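Local coordinates for protein TetR family transcriptional regulator (PDB 6AZH) that probably binds DNA as a TetR-family transcriptional regulator, with a putative role in controlling fatty acid metabolism genes, at residues 57-69 / 89-103. Sequence-based numbering, arbitrary orientation.
Sequences VISKGLEIWHEKL and MQFELLYENRAFFKM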
loop_
_atom_site.group_PDB
_atom_site.type_symbol
_atom_site.label_atom_id
_atom_site.label_comp_id
_atom_site.label_asym_id
_atom_site.label_seq_id
_atom_site.Cartn_x
_atom_site.Cartn_y
_atom_site.Cartn_z
ATOM N N VAL A 57 -4.659 4.417 -19.176
ATOM C CA VAL A 57 -3.595 5.019 -18.369
ATOM C C VAL A 57 -2.802 3.934 -17.633
ATOM O O VAL A 57 -1.562 3.947 -17.621
ATOM C CB VAL A 57 -4.170 6.058 -17.384
ATOM C CG1 VAL A 57 -3.083 6.560 -16.442
ATOM C CG2 VAL A 57 -4.824 7.253 -18.134
ATOM N N ILE A 58 -3.505 2.977 -17.012
ATOM C CA ILE A 58 -2.809 1.889 -16.312
ATOM C C ILE A 58 -1.908 1.137 -17.278
ATOM O O ILE A 58 -0.737 0.868 -16.984
ATOM C CB ILE A 58 -3.811 0.920 -15.653
ATOM C CG1 ILE A 58 -4.580 1.585 -14.503
ATOM C CG2 ILE A 58 -3.092 -0.386 -15.219
ATOM C CD1 ILE A 58 -3.719 2.082 -13.355
ATOM N N SER A 59 -2.446 0.775 -18.445
ATOM C CA SER A 59 -1.680 -0.043 -19.381
ATOM C C SER A 59 -0.460 0.715 -19.897
ATOM O O SER A 59 0.664 0.202 -19.857
ATOM C CB SER A 59 -2.573 -0.491 -20.538
ATOM O OG SER A 59 -1.867 -1.369 -21.393
ATOM N N LYS A 60 -0.658 1.953 -20.355
ATOM C CA LYS A 60 0.472 2.750 -20.824
ATOM C C LYS A 60 1.481 3.003 -19.707
ATOM O O LYS A 60 2.697 2.869 -19.918
ATOM C CB LYS A 60 -0.014 4.071 -21.411
ATOM C CG LYS A 60 1.090 5.080 -21.649
ATOM C CD LYS A 60 2.026 4.612 -22.773
ATOM C CE LYS A 60 1.236 4.264 -24.050
ATOM N NZ LYS A 60 2.084 3.624 -25.111
ATOM N N GLY A 61 0.999 3.357 -18.510
ATOM C CA GLY A 61 1.904 3.741 -17.440
ATOM C C GLY A 61 2.739 2.587 -16.927
ATOM O O GLY A 61 3.868 2.793 -16.469
ATOM N N LEU A 62 2.218 1.363 -16.999
ATOM C CA LEU A 62 3.008 0.236 -16.518
ATOM C C LEU A 62 4.029 -0.245 -17.539
ATOM O O LEU A 62 4.866 -1.092 -17.196
ATOM C CB LEU A 62 2.092 -0.929 -16.136
ATOM C CG LEU A 62 1.782 -1.256 -14.676
ATOM C CD1 LEU A 62 2.408 -0.300 -13.636
ATOM C CD2 LEU A 62 0.308 -1.372 -14.500
ATOM N N GLU A 63 3.993 0.277 -18.774
ATOM C CA GLU A 63 4.939 -0.163 -19.802
ATOM C C GLU A 63 6.383 0.041 -19.360
ATOM O O GLU A 63 7.223 -0.854 -19.519
ATOM C CB GLU A 63 4.676 0.582 -21.116
ATOM C CG GLU A 63 3.377 0.163 -21.770
ATOM C CD GLU A 63 3.073 0.933 -23.050
ATOM O OE1 GLU A 63 3.876 1.812 -23.422
ATOM O OE2 GLU A 63 2.019 0.659 -23.676
ATOM N N ILE A 64 6.699 1.223 -18.820
ATOM C CA ILE A 64 8.074 1.497 -18.420
ATOM C C ILE A 64 8.478 0.604 -17.249
ATOM O O ILE A 64 9.650 0.245 -17.120
ATOM C CB ILE A 64 8.262 3.001 -18.110
ATOM C CG1 ILE A 64 9.738 3.363 -17.875
ATOM C CG2 ILE A 64 7.427 3.430 -16.916
ATOM C CD1 ILE A 64 10.621 3.232 -19.092
ATOM N N TRP A 65 7.526 0.209 -16.398
ATOM C CA TRP A 65 7.852 -0.698 -15.295
ATOM C C TRP A 65 8.280 -2.064 -15.826
ATOM O O TRP A 65 9.328 -2.596 -15.437
ATOM C CB TRP A 65 6.656 -0.822 -14.345
ATOM C CG TRP A 65 6.376 0.462 -13.593
ATOM C CD1 TRP A 65 5.715 1.560 -14.063
ATOM C CD2 TRP A 65 6.789 0.784 -12.256
ATOM N NE1 TRP A 65 5.677 2.541 -13.105
ATOM C CE2 TRP A 65 6.338 2.092 -11.984
ATOM C CE3 TRP A 65 7.511 0.093 -11.266
ATOM C CZ2 TRP A 65 6.560 2.721 -10.755
ATOM C CZ3 TRP A 65 7.734 0.720 -10.047
ATOM C CH2 TRP A 65 7.265 2.019 -9.804
ATOM N N HIS A 66 7.489 -2.636 -16.740
ATOM C CA HIS A 66 7.859 -3.902 -17.371
ATOM C C HIS A 66 9.163 -3.776 -18.145
ATOM O O HIS A 66 10.009 -4.675 -18.101
ATOM C CB HIS A 66 6.757 -4.371 -18.321
ATOM C CG HIS A 66 5.538 -4.874 -17.630
ATOM N ND1 HIS A 66 5.552 -5.985 -16.821
ATOM C CD2 HIS A 66 4.260 -4.426 -17.640
ATOM C CE1 HIS A 66 4.338 -6.193 -16.346
ATOM N NE2 HIS A 66 3.533 -5.266 -16.836
ATOM N N GLU A 67 9.338 -2.667 -18.864
ATOM C CA GLU A 67 10.543 -2.484 -19.669
ATOM C C GLU A 67 11.792 -2.476 -18.796
ATOM O O GLU A 67 12.771 -3.181 -19.078
ATOM C CB GLU A 67 10.441 -1.187 -20.465
ATOM C CG GLU A 67 11.701 -0.825 -21.247
ATOM C CD GLU A 67 11.586 0.525 -21.927
ATOM O OE1 GLU A 67 12.630 1.195 -22.093
ATOM O OE2 GLU A 67 10.444 0.922 -22.276
ATOM N N LYS A 68 11.773 -1.673 -17.731
ATOM C CA LYS A 68 12.947 -1.556 -16.871
ATOM C C LYS A 68 13.202 -2.828 -16.078
ATOM O O LYS A 68 14.367 -3.182 -15.851
ATOM C CB LYS A 68 12.798 -0.360 -15.935
ATOM C CG LYS A 68 12.872 0.971 -16.655
ATOM C CD LYS A 68 13.434 2.058 -15.761
ATOM C CE LYS A 68 13.420 3.418 -16.455
ATOM N NZ LYS A 68 14.562 3.578 -17.396
ATOM N N LEU A 69 12.146 -3.536 -15.664
ATOM C CA LEU A 69 12.357 -4.810 -14.985
ATOM C C LEU A 69 12.920 -5.850 -15.946
ATOM O O LEU A 69 13.854 -6.583 -15.599
ATOM C CB LEU A 69 11.056 -5.306 -14.359
ATOM C CG LEU A 69 11.127 -6.630 -13.599
ATOM C CD1 LEU A 69 12.138 -6.547 -12.458
ATOM C CD2 LEU A 69 9.747 -7.014 -13.073
HETATM N N MSE A 89 16.067 0.917 -9.195
HETATM C CA MSE A 89 15.172 1.210 -10.315
HETATM C C MSE A 89 13.748 1.539 -9.825
HETATM O O MSE A 89 13.146 2.516 -10.289
HETATM C CB MSE A 89 15.147 0.026 -11.294
HETATM C CG MSE A 89 14.222 0.182 -12.516
HETATM SE SE MSE A 89 12.327 -0.244 -12.122
HETATM C CE MSE A 89 12.413 -2.194 -12.245
ATOM N N GLN A 90 13.222 0.738 -8.890
ATOM C CA GLN A 90 11.818 0.894 -8.486
ATOM C C GLN A 90 11.597 2.193 -7.732
ATOM O O GLN A 90 10.593 2.881 -7.950
ATOM C CB GLN A 90 11.364 -0.279 -7.610
ATOM C CG GLN A 90 11.197 -1.586 -8.333
ATOM C CD GLN A 90 10.456 -2.633 -7.506
ATOM O OE1 GLN A 90 9.758 -3.477 -8.058
ATOM N NE2 GLN A 90 10.604 -2.575 -6.186
ATOM N N PHE A 91 12.515 2.537 -6.825
ATOM C CA PHE A 91 12.336 3.754 -6.048
ATOM C C PHE A 91 12.549 4.991 -6.905
ATOM O O PHE A 91 11.840 5.992 -6.735
ATOM C CB PHE A 91 13.274 3.755 -4.845
ATOM C CG PHE A 91 12.825 2.844 -3.731
ATOM C CD1 PHE A 91 11.592 3.027 -3.131
ATOM C CD2 PHE A 91 13.641 1.812 -3.288
ATOM C CE1 PHE A 91 11.168 2.201 -2.111
ATOM C CE2 PHE A 91 13.234 0.977 -2.265
ATOM C CZ PHE A 91 11.994 1.172 -1.672
ATOM N N GLU A 92 13.489 4.930 -7.861
ATOM C CA GLU A 92 13.640 6.042 -8.793
ATOM C C GLU A 92 12.388 6.196 -9.647
ATOM O O GLU A 92 11.876 7.312 -9.812
ATOM C CB GLU A 92 14.892 5.855 -9.666
ATOM C CG GLU A 92 16.185 6.145 -8.911
ATOM C CD GLU A 92 17.438 5.836 -9.707
ATOM O OE1 GLU A 92 17.320 5.378 -10.860
ATOM O OE2 GLU A 92 18.548 6.042 -9.164
ATOM N N LEU A 93 11.847 5.079 -10.145
ATOM C CA LEU A 93 10.628 5.139 -10.953
ATOM C C LEU A 93 9.453 5.643 -10.132
ATOM O O LEU A 93 8.673 6.479 -10.603
ATOM C CB LEU A 93 10.307 3.766 -11.544
ATOM C CG LEU A 93 9.627 3.744 -12.911
ATOM C CD1 LEU A 93 10.310 4.727 -13.870
ATOM C CD2 LEU A 93 9.618 2.330 -13.495
ATOM N N LEU A 94 9.317 5.146 -8.897
ATOM C CA LEU A 94 8.278 5.640 -7.998
ATOM C C LEU A 94 8.399 7.144 -7.790
ATOM O O LEU A 94 7.411 7.873 -7.876
ATOM C CB LEU A 94 8.369 4.914 -6.657
ATOM C CG LEU A 94 7.499 5.469 -5.546
ATOM C CD1 LEU A 94 6.056 5.343 -5.960
ATOM C CD2 LEU A 94 7.767 4.692 -4.264
ATOM N N TYR A 95 9.612 7.622 -7.506
ATOM C CA TYR A 95 9.806 9.037 -7.224
ATOM C C TYR A 95 9.508 9.900 -8.441
ATOM O O TYR A 95 9.033 11.038 -8.304
ATOM C CB TYR A 95 11.235 9.284 -6.739
ATOM C CG TYR A 95 11.393 10.635 -6.078
ATOM C CD1 TYR A 95 10.616 10.977 -4.981
ATOM C CD2 TYR A 95 12.301 11.572 -6.562
ATOM C CE1 TYR A 95 10.743 12.208 -4.373
ATOM C CE2 TYR A 95 12.440 12.809 -5.955
ATOM C CZ TYR A 95 11.654 13.118 -4.861
ATOM O OH TYR A 95 11.768 14.341 -4.242
ATOM N N GLU A 96 9.773 9.382 -9.635
ATOM C CA GLU A 96 9.509 10.130 -10.858
ATOM C C GLU A 96 8.053 10.078 -11.297
ATOM O O GLU A 96 7.681 10.797 -12.233
ATOM C CB GLU A 96 10.396 9.599 -11.985
ATOM C CG GLU A 96 11.850 10.019 -11.853
ATOM C CD GLU A 96 12.003 11.529 -11.769
ATOM O OE1 GLU A 96 12.656 12.010 -10.817
ATOM O OE2 GLU A 96 11.461 12.235 -12.656
ATOM N N ASN A 97 7.224 9.254 -10.662
ATOM C CA ASN A 97 5.863 9.008 -11.126
ATOM C C ASN A 97 4.938 8.852 -9.926
ATOM O O ASN A 97 4.165 7.900 -9.823
ATOM C CB ASN A 97 5.803 7.772 -12.028
ATOM C CG ASN A 97 6.654 7.919 -13.291
ATOM O OD1 ASN A 97 6.211 8.494 -14.287
ATOM N ND2 ASN A 97 7.895 7.411 -13.241
ATOM N N ARG A 98 5.022 9.792 -8.990
ATOM C CA ARG A 98 4.319 9.609 -7.724
ATOM C C ARG A 98 2.812 9.662 -7.909
ATOM O O ARG A 98 2.082 8.871 -7.297
ATOM C CB ARG A 98 4.775 10.653 -6.717
ATOM C CG ARG A 98 6.020 10.212 -5.945
ATOM C CD ARG A 98 6.619 11.383 -5.189
ATOM N NE ARG A 98 7.376 12.250 -6.085
ATOM C CZ ARG A 98 7.680 13.520 -5.826
ATOM N NH1 ARG A 98 7.291 14.086 -4.687
ATOM N NH2 ARG A 98 8.378 14.226 -6.712
ATOM N N ALA A 99 2.326 10.586 -8.745
ATOM C CA ALA A 99 0.886 10.672 -8.977
ATOM C C ALA A 99 0.348 9.368 -9.555
ATOM O O ALA A 99 -0.672 8.837 -9.087
ATOM C CB ALA A 99 0.568 11.856 -9.897
ATOM N N PHE A 100 1.029 8.836 -10.575
ATOM C CA PHE A 100 0.615 7.574 -11.182
ATOM C C PHE A 100 0.537 6.459 -10.147
ATOM O O PHE A 100 -0.428 5.683 -10.126
ATOM C CB PHE A 100 1.579 7.193 -12.317
ATOM C CG PHE A 100 1.315 5.835 -12.902
ATOM C CD1 PHE A 100 0.346 5.652 -13.860
ATOM C CD2 PHE A 100 2.052 4.737 -12.506
ATOM C CE1 PHE A 100 0.079 4.371 -14.398
ATOM C CE2 PHE A 100 1.809 3.486 -13.040
ATOM C CZ PHE A 100 0.823 3.296 -13.982
ATOM N N PHE A 101 1.546 6.356 -9.281
ATOM C CA PHE A 101 1.568 5.256 -8.325
ATOM C C PHE A 101 0.452 5.382 -7.294
ATOM O O PHE A 101 -0.139 4.373 -6.901
ATOM C CB PHE A 101 2.932 5.174 -7.643
ATOM C CG PHE A 101 3.237 3.817 -7.115
ATOM C CD1 PHE A 101 3.711 2.830 -7.963
ATOM C CD2 PHE A 101 3.023 3.516 -5.782
ATOM C CE1 PHE A 101 3.992 1.573 -7.486
ATOM C CE2 PHE A 101 3.301 2.253 -5.296
ATOM C CZ PHE A 101 3.775 1.281 -6.152
ATOM N N LYS A 102 0.129 6.610 -6.871
ATOM C CA LYS A 102 -1.012 6.829 -5.978
ATOM C C LYS A 102 -2.323 6.422 -6.639
ATOM O O LYS A 102 -3.204 5.835 -5.990
ATOM C CB LYS A 102 -1.087 8.299 -5.574
ATOM C CG LYS A 102 0.009 8.744 -4.634
ATOM C CD LYS A 102 -0.070 10.247 -4.441
ATOM C CE LYS A 102 1.163 10.764 -3.756
ATOM N NZ LYS A 102 1.259 12.229 -3.966
HETATM N N MSE A 103 -2.493 6.784 -7.909
HETATM C CA MSE A 103 -3.647 6.375 -8.681
HETATM C C MSE A 103 -3.800 4.854 -8.643
HETATM O O MSE A 103 -4.894 4.342 -8.385
HETATM C CB MSE A 103 -3.501 6.857 -10.116
HETATM C CG MSE A 103 -4.201 5.972 -11.119
HETATM SE SE MSE A 103 -4.070 6.696 -12.861
HETATM C CE MSE A 103 -2.405 6.101 -13.128
#
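Leu93 CD2 lies over one face of the Trp65 indole, 3.6 Å from the centroid of the five-membered ring and 16° off its normal, a CH-pi contact. Gly61 O, one turn back on the same helix, sits at the indole edge in the ring plane. With CG anti to the carbonyl carbon and beside the backbone N (chi1 -68°), the Trp65 ring reaches across to the partner helix, where CH2 ends 3.9 Å from Gln90 O. There the indole fills a hole formed by Gln90, Leu93, Phe100 and Phe101, completing an aromatic cluster: the Phe100 plane is nearly parallel to the indole but slid aside, with little overlap, and Phe101 meets it obliquely. Phe100 is the reciprocal knob, set among Ile58, Gly61, Leu62 and Trp65. Its CE1 and CZ lie against the Gly61 backbone (CZ to C 3.6 Å), an approach the missing CB permits, while Leu62 CD1 reaches its edge in plane. At one end Val57 CG1 packs on Met103 SE; at the other, Met89 packs CG 3.7 Å from Lys68 CB, and its bent chain brings CE 3.7 Å from Leu69 N. No hydrogen bond crosses this largely apolar interface. Segment 57-69 runs nearly antiparallel to 89-96 (162°); helix 113-138 touches Leu69 and Met89, helix 147-165 packs on Leu94 and Phe101, and Val57 and Ala99 meet helix 6-26, part of the probable DNA-binding helix-turn-helix region.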